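Local coordinates for protein GH26A (Muricauda sp. MAR_2010_75, PDB 6Q75) that probably hydrolyses beta-mannan or a related beta-linked polysaccharide, as a glycoside hydrolase of family 26 with a (beta/alpha)8-barrel fold, at residues T77-N82 / V105-H110; S52-P57 / E89-E94; I170-Y175 / L214-N219; L275-Q280 / M297-W302. All coordinates share one frame; numbering follows the deposited sequence.

Contacts 1, 3 and 4 each join two parallel strands of one curled sheet and are largely buried, whereas contact 2 lies farther out and ties a loop to a helix in a partly exposed place. Contacts 1 and 2 share a neighbourhood: helix 88-100, which contact 2 holds, follows strand 74-78 and leads into strand 104-108, the pair joined in contact 1. Strand 104-108 is in turn the neighbour of strand 170-173 of contact 3. Chemistry follows place: an aspartate-histidine bond at the strand ends in contact 1, an arginine grip in contact 2, paired tryptophans in contact 3, and a glutamate beside a tryptophan in contact 4.

Contact 1 of 4, residues T77-N82 / V105-H110; sequences TDFYWN and VTLMWH
Y80 lays one face of its ring over H110 CB, a CH-pi contact with CB 4.0 Å from the centroid of the Y80 ring, while the CB of N82 covers the opposite face. What fixes H110 is the buried carboxylate of D78: with CG anti to the backbone N (chi1 177°), it extends from the sheet face to the backbone and ring of H110. D78 OD2 accepts a hydrogen bond from H110 ND1 at 2.7 Å, nearly straight (173°), and lies in the plane of the imidazole although the carboxylate is turned 46° against it. D78 OD1 accepts the backbone N of H110 at 2.9 Å; this and the ND1 bond come from the syn side. A second donor, the backbone N of Y80, reaches OD1 from above the carboxylate plane and closes an Asx turn. Three bonds hold the carboxylate in place, and the one from ND1 fixes the turn of the histidine ring. One water links W81 N to H110 O. Beneath, F79 fills the apolar side: its CE2 rests 3.7 Å from L107 CD1, and its CB is 3.5 Å from W109 CD1. T77 and L107 run side by side, with T77 CG2 3.7 Å from L107 CD2. The strands pair in parallel, M108 N donating to T77 O and F79 N to M108 O. Around H110, H176 and W122 meet its ring edge-to-face, and a Tris molecule, probably from the crystallisation liquor, lies near. This is a beta-alpha-beta unit of the barrel, its strand ends bordering the pocket where clan GH-A enzymes work.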
# COMPACT_ATOMS: atom_id res chain seq x y z
N THR A 77 -5.31 -5.75 -3.26
CA THR A 77 -6.05 -6.38 -2.16
C THR A 77 -5.10 -6.45 -0.96
O THR A 77 -4.11 -5.70 -0.90
CB THR A 77 -6.69 -7.72 -2.58
OG1 THR A 77 -7.62 -8.15 -1.54
CG2 THR A 77 -5.65 -8.81 -2.85
N ASP A 78 -5.45 -7.29 0.02
CA ASP A 78 -4.97 -7.16 1.40
C ASP A 78 -4.82 -8.56 1.99
O ASP A 78 -5.70 -9.41 1.80
CB ASP A 78 -6.00 -6.31 2.17
CG ASP A 78 -5.72 -6.10 3.66
OD1 ASP A 78 -4.68 -6.51 4.24
OD2 ASP A 78 -6.58 -5.41 4.27
N PHE A 79 -3.70 -8.80 2.67
CA PHE A 79 -3.46 -10.11 3.27
C PHE A 79 -4.21 -10.32 4.58
O PHE A 79 -4.09 -11.39 5.19
CB PHE A 79 -1.96 -10.29 3.50
CG PHE A 79 -1.21 -10.82 2.29
CD1 PHE A 79 -1.24 -12.17 1.97
CD2 PHE A 79 -0.46 -9.96 1.50
CE1 PHE A 79 -0.56 -12.67 0.87
CE2 PHE A 79 0.25 -10.45 0.39
CZ PHE A 79 0.20 -11.81 0.08
N TYR A 80 -5.00 -9.34 5.01
CA TYR A 80 -5.73 -9.40 6.27
C TYR A 80 -6.38 -10.76 6.51
O TYR A 80 -7.30 -11.17 5.79
CB TYR A 80 -6.80 -8.30 6.29
CG TYR A 80 -7.53 -8.12 7.60
CD1 TYR A 80 -7.03 -8.64 8.80
CD2 TYR A 80 -8.70 -7.38 7.65
CE1 TYR A 80 -7.73 -8.44 10.01
CE2 TYR A 80 -9.39 -7.19 8.83
CZ TYR A 80 -8.90 -7.71 10.01
OH TYR A 80 -9.62 -7.50 11.19
N TRP A 81 -5.91 -11.47 7.53
CA TRP A 81 -6.50 -12.75 7.90
C TRP A 81 -7.59 -12.46 8.93
O TRP A 81 -7.38 -12.50 10.14
CB TRP A 81 -5.42 -13.68 8.45
CG TRP A 81 -5.83 -15.04 8.72
CD1 TRP A 81 -7.09 -15.53 8.93
CD2 TRP A 81 -4.94 -16.15 8.87
NE1 TRP A 81 -7.04 -16.89 9.19
CE2 TRP A 81 -5.73 -17.28 9.16
CE3 TRP A 81 -3.56 -16.29 8.78
CZ2 TRP A 81 -5.16 -18.55 9.37
CZ3 TRP A 81 -3.00 -17.55 8.99
CH2 TRP A 81 -3.81 -18.66 9.28
N ASN A 82 -8.77 -12.11 8.42
CA ASN A 82 -9.88 -11.76 9.30
C ASN A 82 -10.91 -12.86 9.43
O ASN A 82 -11.78 -12.76 10.30
CB ASN A 82 -10.58 -10.49 8.79
CG ASN A 82 -11.17 -10.67 7.42
OD1 ASN A 82 -10.49 -11.09 6.48
ND2 ASN A 82 -12.44 -10.32 7.27
N VAL A 105 0.12 -4.83 -9.74
CA VAL A 105 -0.40 -5.44 -8.51
C VAL A 105 0.11 -4.68 -7.30
O VAL A 105 1.31 -4.45 -7.15
CB VAL A 105 0.03 -6.92 -8.41
CG1 VAL A 105 -0.25 -7.47 -6.97
CG2 VAL A 105 -0.65 -7.74 -9.46
N THR A 106 -0.81 -4.32 -6.38
CA THR A 106 -0.41 -3.79 -5.08
C THR A 106 -1.04 -4.62 -3.97
O THR A 106 -2.18 -5.07 -4.08
CB THR A 106 -0.76 -2.28 -4.93
OG1 THR A 106 -0.25 -1.81 -3.67
CG2 THR A 106 -2.27 -1.99 -5.02
N LEU A 107 -0.27 -4.86 -2.90
CA LEU A 107 -0.74 -5.66 -1.77
C LEU A 107 -0.40 -4.95 -0.47
O LEU A 107 0.67 -4.34 -0.34
CB LEU A 107 -0.11 -7.07 -1.78
CG LEU A 107 -0.52 -7.88 -3.03
CD1 LEU A 107 0.29 -9.18 -3.11
CD2 LEU A 107 -2.03 -8.18 -3.02
N MET A 108 -1.34 -4.99 0.48
CA MET A 108 -1.17 -4.48 1.83
C MET A 108 -1.41 -5.61 2.83
O MET A 108 -1.63 -6.77 2.45
CB MET A 108 -2.12 -3.30 2.09
CG MET A 108 -3.59 -3.72 2.02
SD MET A 108 -4.73 -2.31 2.04
CE MET A 108 -4.26 -1.52 3.58
N TRP A 109 -1.41 -5.26 4.12
CA TRP A 109 -1.41 -6.29 5.15
C TRP A 109 -1.91 -5.75 6.48
O TRP A 109 -1.10 -5.46 7.37
CB TRP A 109 0.00 -6.87 5.30
CG TRP A 109 0.13 -8.05 6.26
CD1 TRP A 109 -0.84 -8.98 6.57
CD2 TRP A 109 1.27 -8.38 7.06
NE1 TRP A 109 -0.33 -9.90 7.49
CE2 TRP A 109 0.95 -9.53 7.82
CE3 TRP A 109 2.55 -7.81 7.20
CZ2 TRP A 109 1.86 -10.15 8.71
CZ3 TRP A 109 3.45 -8.41 8.09
CH2 TRP A 109 3.09 -9.56 8.83
N HIS A 110 -3.22 -5.59 6.63
CA HIS A 110 -3.74 -5.48 7.99
C HIS A 110 -3.40 -6.76 8.74
O HIS A 110 -3.51 -7.87 8.22
CB HIS A 110 -5.24 -5.28 8.00
CG HIS A 110 -5.69 -3.92 7.55
ND1 HIS A 110 -6.24 -3.70 6.31
CD2 HIS A 110 -5.69 -2.73 8.18
CE1 HIS A 110 -6.57 -2.42 6.20
NE2 HIS A 110 -6.26 -1.81 7.33
O HOH W 1 -3.64 -10.54 8.86

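Contact 2 of 4, residues S52-P57 / E89-E94; sequences SYNENP and ERIVKE
R90, on helix 88-100, crosses N54 at about a right angle and clamps the loop that follows strand 46-51, a beta-alpha loop of the (beta/alpha)8 barrel. The guanidinium comes side-on, with its plane turned 53° from the amide of N54. NE points at N54 O over 2.8 Å, almost straight and within the guanidinium plane, whereas NH2 reaches N54 OD1 at 3.0 Å from above the plane of that amide. NH2 also makes a weak bond to N54 O. The arginine can do this because its chain leaves the helix with CG anti to the backbone N and then bends at chi3 (68°), swinging the planar group alongside the loop. The other end of the N54 amide is used as well: ND2 donates to D78 O and Y80 O, so the asparagine joins the loop to the next strand and its rotation is fixed from both sides. Apolar contacts flank this grip. N54 CB sits 3.8 Å from both CG1 and CD1 of I91, one residue along the helix. One turn along the helix from R90, the ring of P57 crosses the aliphatic part of E94 at a slant. The carboxylate of E94 turns to other partners, S58 and K98, through OE2. P57 meets the methylenes instead, its CG being 3.9 Å from E94 CB and 4.1 Å from E94 CG.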
# COMPACT_ATOMS: atom_id res chain seq x y z
N SER A 52 -9.92 -4.23 -3.50
CA SER A 52 -11.02 -5.12 -3.15
C SER A 52 -10.65 -5.90 -1.90
O SER A 52 -9.47 -6.20 -1.67
CB SER A 52 -11.36 -6.10 -4.30
OG SER A 52 -11.67 -5.44 -5.52
N TYR A 53 -11.64 -6.24 -1.07
CA TYR A 53 -11.38 -7.12 0.05
C TYR A 53 -10.98 -8.51 -0.44
O TYR A 53 -11.45 -8.98 -1.48
CB TYR A 53 -12.62 -7.24 0.93
CG TYR A 53 -13.19 -5.91 1.36
CD1 TYR A 53 -12.49 -5.09 2.24
CD2 TYR A 53 -14.45 -5.49 0.92
CE1 TYR A 53 -13.03 -3.87 2.65
CE2 TYR A 53 -14.99 -4.30 1.34
CZ TYR A 53 -14.28 -3.49 2.20
OH TYR A 53 -14.79 -2.27 2.60
N ASN A 54 -10.10 -9.17 0.34
CA ASN A 54 -9.56 -10.42 -0.18
C ASN A 54 -10.58 -11.56 -0.22
O ASN A 54 -10.29 -12.58 -0.85
CB ASN A 54 -8.31 -10.87 0.61
CG ASN A 54 -8.62 -11.32 2.05
OD1 ASN A 54 -9.53 -12.12 2.32
ND2 ASN A 54 -7.82 -10.82 2.98
N GLU A 55 -11.74 -11.42 0.43
CA GLU A 55 -12.78 -12.44 0.31
C GLU A 55 -13.23 -12.61 -1.14
O GLU A 55 -13.57 -13.72 -1.57
CB GLU A 55 -13.98 -12.07 1.18
CG GLU A 55 -13.76 -12.30 2.67
CD GLU A 55 -13.33 -11.04 3.41
OE1 GLU A 55 -12.65 -10.18 2.80
OE2 GLU A 55 -13.67 -10.93 4.62
N ASN A 56 -13.30 -11.51 -1.88
CA ASN A 56 -13.61 -11.53 -3.31
C ASN A 56 -12.66 -10.53 -3.95
O ASN A 56 -12.99 -9.34 -4.13
CB ASN A 56 -15.08 -11.16 -3.56
CG ASN A 56 -16.03 -12.08 -2.84
OD1 ASN A 56 -16.45 -11.80 -1.71
ND2 ASN A 56 -16.37 -13.19 -3.48
N PRO A 57 -11.44 -10.97 -4.26
CA PRO A 57 -10.32 -10.03 -4.44
C PRO A 57 -10.35 -9.22 -5.73
O PRO A 57 -9.46 -8.38 -5.91
CB PRO A 57 -9.08 -10.95 -4.41
CG PRO A 57 -9.62 -12.32 -4.73
CD PRO A 57 -11.01 -12.38 -4.21
N GLU A 89 -3.42 -17.99 -0.35
CA GLU A 89 -3.49 -18.73 -1.61
C GLU A 89 -4.51 -18.11 -2.57
O GLU A 89 -4.26 -18.01 -3.78
CB GLU A 89 -3.81 -20.20 -1.33
CG GLU A 89 -2.56 -20.96 -0.91
CD GLU A 89 -2.75 -22.47 -0.83
OE1 GLU A 89 -2.69 -23.02 0.30
OE2 GLU A 89 -2.95 -23.12 -1.89
N ARG A 90 -5.67 -17.70 -2.05
CA ARG A 90 -6.68 -17.07 -2.89
C ARG A 90 -6.17 -15.74 -3.47
O ARG A 90 -6.45 -15.41 -4.63
CB ARG A 90 -7.96 -16.86 -2.07
CG ARG A 90 -9.09 -16.16 -2.79
CD ARG A 90 -10.37 -16.17 -1.94
NE ARG A 90 -10.28 -15.33 -0.73
CZ ARG A 90 -10.14 -15.81 0.50
NH1 ARG A 90 -10.07 -17.13 0.71
NH2 ARG A 90 -10.07 -14.99 1.54
N ILE A 91 -5.45 -14.96 -2.67
CA ILE A 91 -4.87 -13.70 -3.12
C ILE A 91 -3.84 -13.96 -4.21
O ILE A 91 -3.80 -13.28 -5.24
CB ILE A 91 -4.24 -12.96 -1.93
CG1 ILE A 91 -5.30 -12.51 -0.95
CG2 ILE A 91 -3.33 -11.80 -2.40
CD1 ILE A 91 -4.72 -12.18 0.41
N VAL A 92 -2.97 -14.94 -3.98
CA VAL A 92 -1.89 -15.18 -4.94
C VAL A 92 -2.47 -15.58 -6.29
O VAL A 92 -2.02 -15.10 -7.35
CB VAL A 92 -0.92 -16.24 -4.41
CG1 VAL A 92 -0.02 -16.72 -5.55
CG2 VAL A 92 -0.08 -15.68 -3.29
N LYS A 93 -3.48 -16.45 -6.27
CA LYS A 93 -4.06 -16.93 -7.53
C LYS A 93 -4.67 -15.79 -8.31
O LYS A 93 -4.53 -15.73 -9.54
CB LYS A 93 -5.12 -18.00 -7.26
CG LYS A 93 -5.62 -18.69 -8.53
N GLU A 94 -5.34 -14.87 -7.63
CA GLU A 94 -5.94 -13.78 -8.39
C GLU A 94 -4.90 -12.73 -8.77
O GLU A 94 -5.01 -12.13 -9.85
CB GLU A 94 -7.10 -13.16 -7.61
CG GLU A 94 -7.79 -12.04 -8.39
CD GLU A 94 -8.65 -12.57 -9.53
OE1 GLU A 94 -8.78 -13.80 -9.68
OE2 GLU A 94 -9.21 -11.74 -10.29

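Contact 3 of 4, residues I170-Y175 / L214-N219; sequences ILWRPY and LIWVWN
W172 drives the edge of its indole into the face of W216, an edge-to-face pair with the five-membered ring of W172 and the six-membered ring of W216 at 88° and their centroids 4.7 Å apart. W172 NE1 and CD1 do the touching. A chi1 of 171° turns the W172 indole away from its own backbone N; L214 CD1 lies over one face, 4.1 Å from W172 CD1, and P174 CB over the opposite one. P174 CG also reaches W216 CZ3. On the other side of the sheet L171 and I215 point the same way, L171 CD2 being 3.7 Å from I215 CG2. Between these layers the parallel strands are stitched by I215 N to I170 O, W172 N to I215 O and V217 N to W172 O. Outward, V217 CB packs 3.8 Å from R173 CG, along the arginine chain that ends in the polar edge. There R173 NE donates to N219 OD1 at 2.9 Å, close to the planes of both groups although these are 58° apart. A water ties P174 O and V217 O to N219 N. N219 ND2 turns to D250, and R173 NH2 to T106 of the preceding strand. Strand 170-173 thus lies between strands 104-108 and 214-221 in the barrel wall; W172 and P174 face helix 194-208, while L171 and I215 pack on helix 30-40.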
# COMPACT_ATOMS: atom_id res chain seq x y z
N ILE A 170 5.57 -6.46 -6.95
CA ILE A 170 4.49 -6.09 -6.03
C ILE A 170 4.72 -4.68 -5.49
O ILE A 170 5.78 -4.40 -4.93
CB ILE A 170 4.40 -7.10 -4.86
CG1 ILE A 170 4.30 -8.53 -5.41
CG2 ILE A 170 3.27 -6.72 -3.87
CD1 ILE A 170 3.02 -8.83 -6.13
N LEU A 171 3.71 -3.79 -5.63
CA LEU A 171 3.75 -2.57 -4.85
C LEU A 171 3.34 -2.92 -3.42
O LEU A 171 2.14 -3.05 -3.12
CB LEU A 171 2.81 -1.51 -5.45
CG LEU A 171 3.21 -1.09 -6.87
CD1 LEU A 171 2.07 -0.27 -7.52
CD2 LEU A 171 4.50 -0.26 -6.87
N TRP A 172 4.32 -3.11 -2.53
CA TRP A 172 4.11 -3.67 -1.21
C TRP A 172 3.98 -2.54 -0.19
O TRP A 172 4.88 -1.71 -0.08
CB TRP A 172 5.31 -4.58 -0.89
CG TRP A 172 5.43 -5.12 0.48
CD1 TRP A 172 6.50 -4.97 1.32
CD2 TRP A 172 4.48 -5.93 1.17
NE1 TRP A 172 6.27 -5.63 2.51
CE2 TRP A 172 5.04 -6.24 2.44
CE3 TRP A 172 3.21 -6.43 0.85
CZ2 TRP A 172 4.38 -7.01 3.39
CZ3 TRP A 172 2.53 -7.19 1.81
CH2 TRP A 172 3.14 -7.49 3.06
N ARG A 173 2.82 -2.47 0.52
CA ARG A 173 2.52 -1.35 1.42
C ARG A 173 2.22 -1.87 2.82
O ARG A 173 1.06 -1.97 3.23
CB ARG A 173 1.36 -0.48 0.87
CG ARG A 173 1.23 -0.48 -0.67
CD ARG A 173 0.29 0.64 -1.13
NE ARG A 173 -0.93 0.69 -0.31
CZ ARG A 173 -1.96 -0.15 -0.45
NH1 ARG A 173 -3.01 -0.04 0.36
NH2 ARG A 173 -1.93 -1.12 -1.37
N PRO A 174 3.24 -2.29 3.57
CA PRO A 174 3.03 -2.80 4.93
C PRO A 174 2.88 -1.70 5.98
O PRO A 174 3.45 -0.60 5.87
CB PRO A 174 4.30 -3.63 5.17
CG PRO A 174 5.39 -2.80 4.44
CD PRO A 174 4.66 -2.20 3.19
N TYR A 175 2.16 -2.03 7.05
CA TYR A 175 2.06 -1.19 8.25
C TYR A 175 1.68 0.25 7.87
O TYR A 175 2.32 1.22 8.28
CB TYR A 175 3.35 -1.20 9.05
CG TYR A 175 3.73 -2.57 9.57
CD1 TYR A 175 2.83 -3.33 10.34
CD2 TYR A 175 4.98 -3.11 9.32
CE1 TYR A 175 3.18 -4.60 10.83
CE2 TYR A 175 5.35 -4.38 9.83
CZ TYR A 175 4.43 -5.11 10.57
OH TYR A 175 4.79 -6.36 11.05
N LEU A 214 9.75 -7.04 -4.50
CA LEU A 214 8.94 -6.04 -3.80
C LEU A 214 9.43 -4.62 -4.11
O LEU A 214 10.63 -4.37 -4.19
CB LEU A 214 8.98 -6.27 -2.30
CG LEU A 214 8.73 -7.72 -1.85
CD1 LEU A 214 8.84 -7.86 -0.34
CD2 LEU A 214 7.35 -8.16 -2.31
N ILE A 215 8.47 -3.73 -4.37
CA ILE A 215 8.69 -2.29 -4.38
C ILE A 215 8.15 -1.78 -3.05
O ILE A 215 6.96 -1.97 -2.75
CB ILE A 215 7.98 -1.63 -5.57
CG1 ILE A 215 8.71 -1.99 -6.88
CG2 ILE A 215 7.94 -0.11 -5.41
CD1 ILE A 215 7.88 -1.73 -8.11
N TRP A 216 8.99 -1.13 -2.26
CA TRP A 216 8.61 -0.82 -0.89
C TRP A 216 7.87 0.51 -0.84
O TRP A 216 8.48 1.57 -1.04
CB TRP A 216 9.81 -0.81 0.05
CG TRP A 216 10.25 -2.23 0.32
CD1 TRP A 216 10.92 -3.08 -0.53
CD2 TRP A 216 9.94 -3.01 1.49
NE1 TRP A 216 11.09 -4.31 0.07
CE2 TRP A 216 10.49 -4.29 1.30
CE3 TRP A 216 9.29 -2.73 2.69
CZ2 TRP A 216 10.38 -5.29 2.26
CZ3 TRP A 216 9.18 -3.72 3.64
CH2 TRP A 216 9.75 -4.99 3.43
N VAL A 217 6.58 0.46 -0.52
CA VAL A 217 5.74 1.65 -0.52
C VAL A 217 5.49 2.00 0.94
O VAL A 217 4.81 1.25 1.65
CB VAL A 217 4.42 1.45 -1.26
CG1 VAL A 217 3.62 2.81 -1.27
CG2 VAL A 217 4.67 0.95 -2.69
N TRP A 218 6.02 3.14 1.37
CA TRP A 218 5.79 3.68 2.70
C TRP A 218 4.53 4.53 2.62
O TRP A 218 4.55 5.58 1.98
CB TRP A 218 7.01 4.50 3.13
CG TRP A 218 6.94 5.15 4.50
CD1 TRP A 218 7.34 4.61 5.71
CD2 TRP A 218 6.52 6.48 4.78
NE1 TRP A 218 7.18 5.53 6.72
CE2 TRP A 218 6.67 6.69 6.17
CE3 TRP A 218 6.01 7.53 3.99
CZ2 TRP A 218 6.32 7.88 6.79
CZ3 TRP A 218 5.67 8.72 4.61
CH2 TRP A 218 5.84 8.89 5.99
N ASN A 219 3.43 4.05 3.22
CA ASN A 219 2.08 4.57 2.97
C ASN A 219 1.55 5.16 4.28
O ASN A 219 1.11 4.41 5.16
CB ASN A 219 1.18 3.45 2.45
CG ASN A 219 -0.14 3.94 1.82
OD1 ASN A 219 -0.73 3.23 1.01
ND2 ASN A 219 -0.60 5.15 2.19
O HOH W 2 -2.77 1.89 2.50
O HOH W 3 3.18 1.24 3.88

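Contact 4 of 4, residues L275-Q280 / M297-W302; sequences LGEVGQ and MVWSNW
E277 runs beside M297 and W299, all three side chains leaving their strands in much the same direction. Its CB stands 4.2 Å from M297 O, and CG meets both neighbours, lying 3.9 Å from W299 CE3 and at a similar distance from M297 CE. Beyond CG the chain is extended (chi2 178°), which brings the carboxylate alongside the indole with the two planes 26° apart. CD is 3.5 Å from W299 CE3; OE1 is nearest CE3, and OE2 lies 3.3 Å from W299 CZ3. Both oxygens have polar partners besides: OE1 bonds to Y252, and OE2 to a hydroxyl of a Tris molecule, probably from the crystallisation liquor. The place, at the end of the seventh strand, is consistent with E277 being the nucleophile, as in other clan GH-A enzymes. M297, bent at chi3, curls its CE to 3.2 Å from G276 O. Farther along, V278 and V298 meet methyl to methyl, CG2 to CG2 at 3.7 Å, and G279 CA touches CD1 of W302, the last residue of a type II' turn that starts at W299. Backbone bonds from V278 N to M297 O and from W299 N to V278 O join the two strands in parallel. Together they form a beta-alpha-beta unit with helix 284-289, closing the barrel between strand 246-251 on one flank and strand 46-51 on the other, where W299 stacks on H51.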
# COMPACT_ATOMS: atom_id res chain seq x y z
N LEU A 275 -1.16 8.18 -4.23
CA LEU A 275 -2.33 8.18 -3.35
C LEU A 275 -2.66 6.73 -3.03
O LEU A 275 -3.34 6.04 -3.79
CB LEU A 275 -3.52 8.89 -4.00
CG LEU A 275 -3.33 10.39 -4.22
CD1 LEU A 275 -4.31 10.92 -5.31
CD2 LEU A 275 -3.44 11.13 -2.92
N GLY A 276 -2.17 6.25 -1.88
CA GLY A 276 -2.26 4.84 -1.57
C GLY A 276 -3.67 4.34 -1.37
O GLY A 276 -3.97 3.19 -1.71
N GLU A 277 -4.55 5.18 -0.80
CA GLU A 277 -5.98 4.92 -0.72
C GLU A 277 -6.69 6.24 -0.90
O GLU A 277 -6.23 7.26 -0.39
CB GLU A 277 -6.45 4.38 0.64
CG GLU A 277 -5.81 3.06 1.06
CD GLU A 277 -6.28 2.61 2.43
OE1 GLU A 277 -7.32 3.12 2.90
OE2 GLU A 277 -5.61 1.70 3.00
N VAL A 278 -7.80 6.21 -1.61
CA VAL A 278 -8.69 7.37 -1.69
C VAL A 278 -10.12 6.91 -1.58
O VAL A 278 -10.46 5.75 -1.85
CB VAL A 278 -8.53 8.22 -2.98
CG1 VAL A 278 -7.06 8.60 -3.20
CG2 VAL A 278 -9.12 7.49 -4.19
N GLY A 279 -10.99 7.85 -1.20
CA GLY A 279 -12.41 7.59 -1.25
C GLY A 279 -12.98 8.39 -2.42
O GLY A 279 -13.05 7.88 -3.53
N GLN A 280 -13.35 9.63 -2.16
CA GLN A 280 -13.66 10.56 -3.24
C GLN A 280 -12.46 10.70 -4.17
O GLN A 280 -11.33 10.94 -3.72
CB GLN A 280 -13.99 11.95 -2.67
CG GLN A 280 -15.21 11.97 -1.77
CD GLN A 280 -15.54 13.39 -1.33
OE1 GLN A 280 -15.11 14.36 -1.97
NE2 GLN A 280 -16.31 13.51 -0.24
N MET A 297 -5.75 4.68 -5.52
CA MET A 297 -6.41 3.40 -5.33
C MET A 297 -7.69 3.62 -4.53
O MET A 297 -7.62 3.91 -3.33
CB MET A 297 -5.50 2.39 -4.60
CG MET A 297 -6.12 1.01 -4.63
SD MET A 297 -5.28 -0.24 -3.63
CE MET A 297 -5.49 0.44 -1.98
N VAL A 298 -8.85 3.51 -5.18
CA VAL A 298 -10.12 3.69 -4.48
C VAL A 298 -10.39 2.50 -3.57
O VAL A 298 -10.10 1.34 -3.91
CB VAL A 298 -11.25 3.89 -5.50
CG1 VAL A 298 -12.58 4.01 -4.78
CG2 VAL A 298 -10.99 5.12 -6.29
N TRP A 299 -10.92 2.79 -2.38
CA TRP A 299 -11.13 1.76 -1.37
C TRP A 299 -12.44 1.04 -1.62
O TRP A 299 -13.51 1.56 -1.30
CB TRP A 299 -11.13 2.39 0.02
CG TRP A 299 -11.15 1.31 1.09
CD1 TRP A 299 -12.22 0.86 1.79
CD2 TRP A 299 -10.03 0.50 1.49
NE1 TRP A 299 -11.84 -0.14 2.66
CE2 TRP A 299 -10.50 -0.39 2.48
CE3 TRP A 299 -8.68 0.46 1.14
CZ2 TRP A 299 -9.66 -1.33 3.11
CZ3 TRP A 299 -7.85 -0.46 1.76
CH2 TRP A 299 -8.35 -1.34 2.74
N SER A 300 -12.38 -0.17 -2.16
CA SER A 300 -13.57 -1.01 -2.32
C SER A 300 -14.82 -0.27 -2.76
O SER A 300 -14.83 0.33 -3.83
CB SER A 300 -13.83 -1.77 -1.03
OG SER A 300 -12.69 -2.64 -0.81
N ASN A 301 -15.91 -0.32 -1.97
CA ASN A 301 -17.16 0.22 -2.50
C ASN A 301 -17.24 1.73 -2.40
O ASN A 301 -18.28 2.30 -2.75
CB ASN A 301 -18.40 -0.40 -1.83
CG ASN A 301 -19.67 -0.25 -2.71
OD1 ASN A 301 -19.61 -0.44 -3.92
ND2 ASN A 301 -20.80 0.10 -2.09
N TRP A 302 -16.18 2.42 -1.95
CA TRP A 302 -16.17 3.87 -2.08
C TRP A 302 -16.23 4.29 -3.55
O TRP A 302 -16.61 5.42 -3.85
CB TRP A 302 -14.94 4.47 -1.39
CG TRP A 302 -15.10 4.76 0.09
CD1 TRP A 302 -15.03 5.98 0.69
CD2 TRP A 302 -15.37 3.81 1.15
NE1 TRP A 302 -15.22 5.87 2.04
CE2 TRP A 302 -15.43 4.55 2.36
CE3 TRP A 302 -15.56 2.43 1.19
CZ2 TRP A 302 -15.67 3.94 3.59
CZ3 TRP A 302 -15.80 1.83 2.41
CH2 TRP A 302 -15.86 2.58 3.60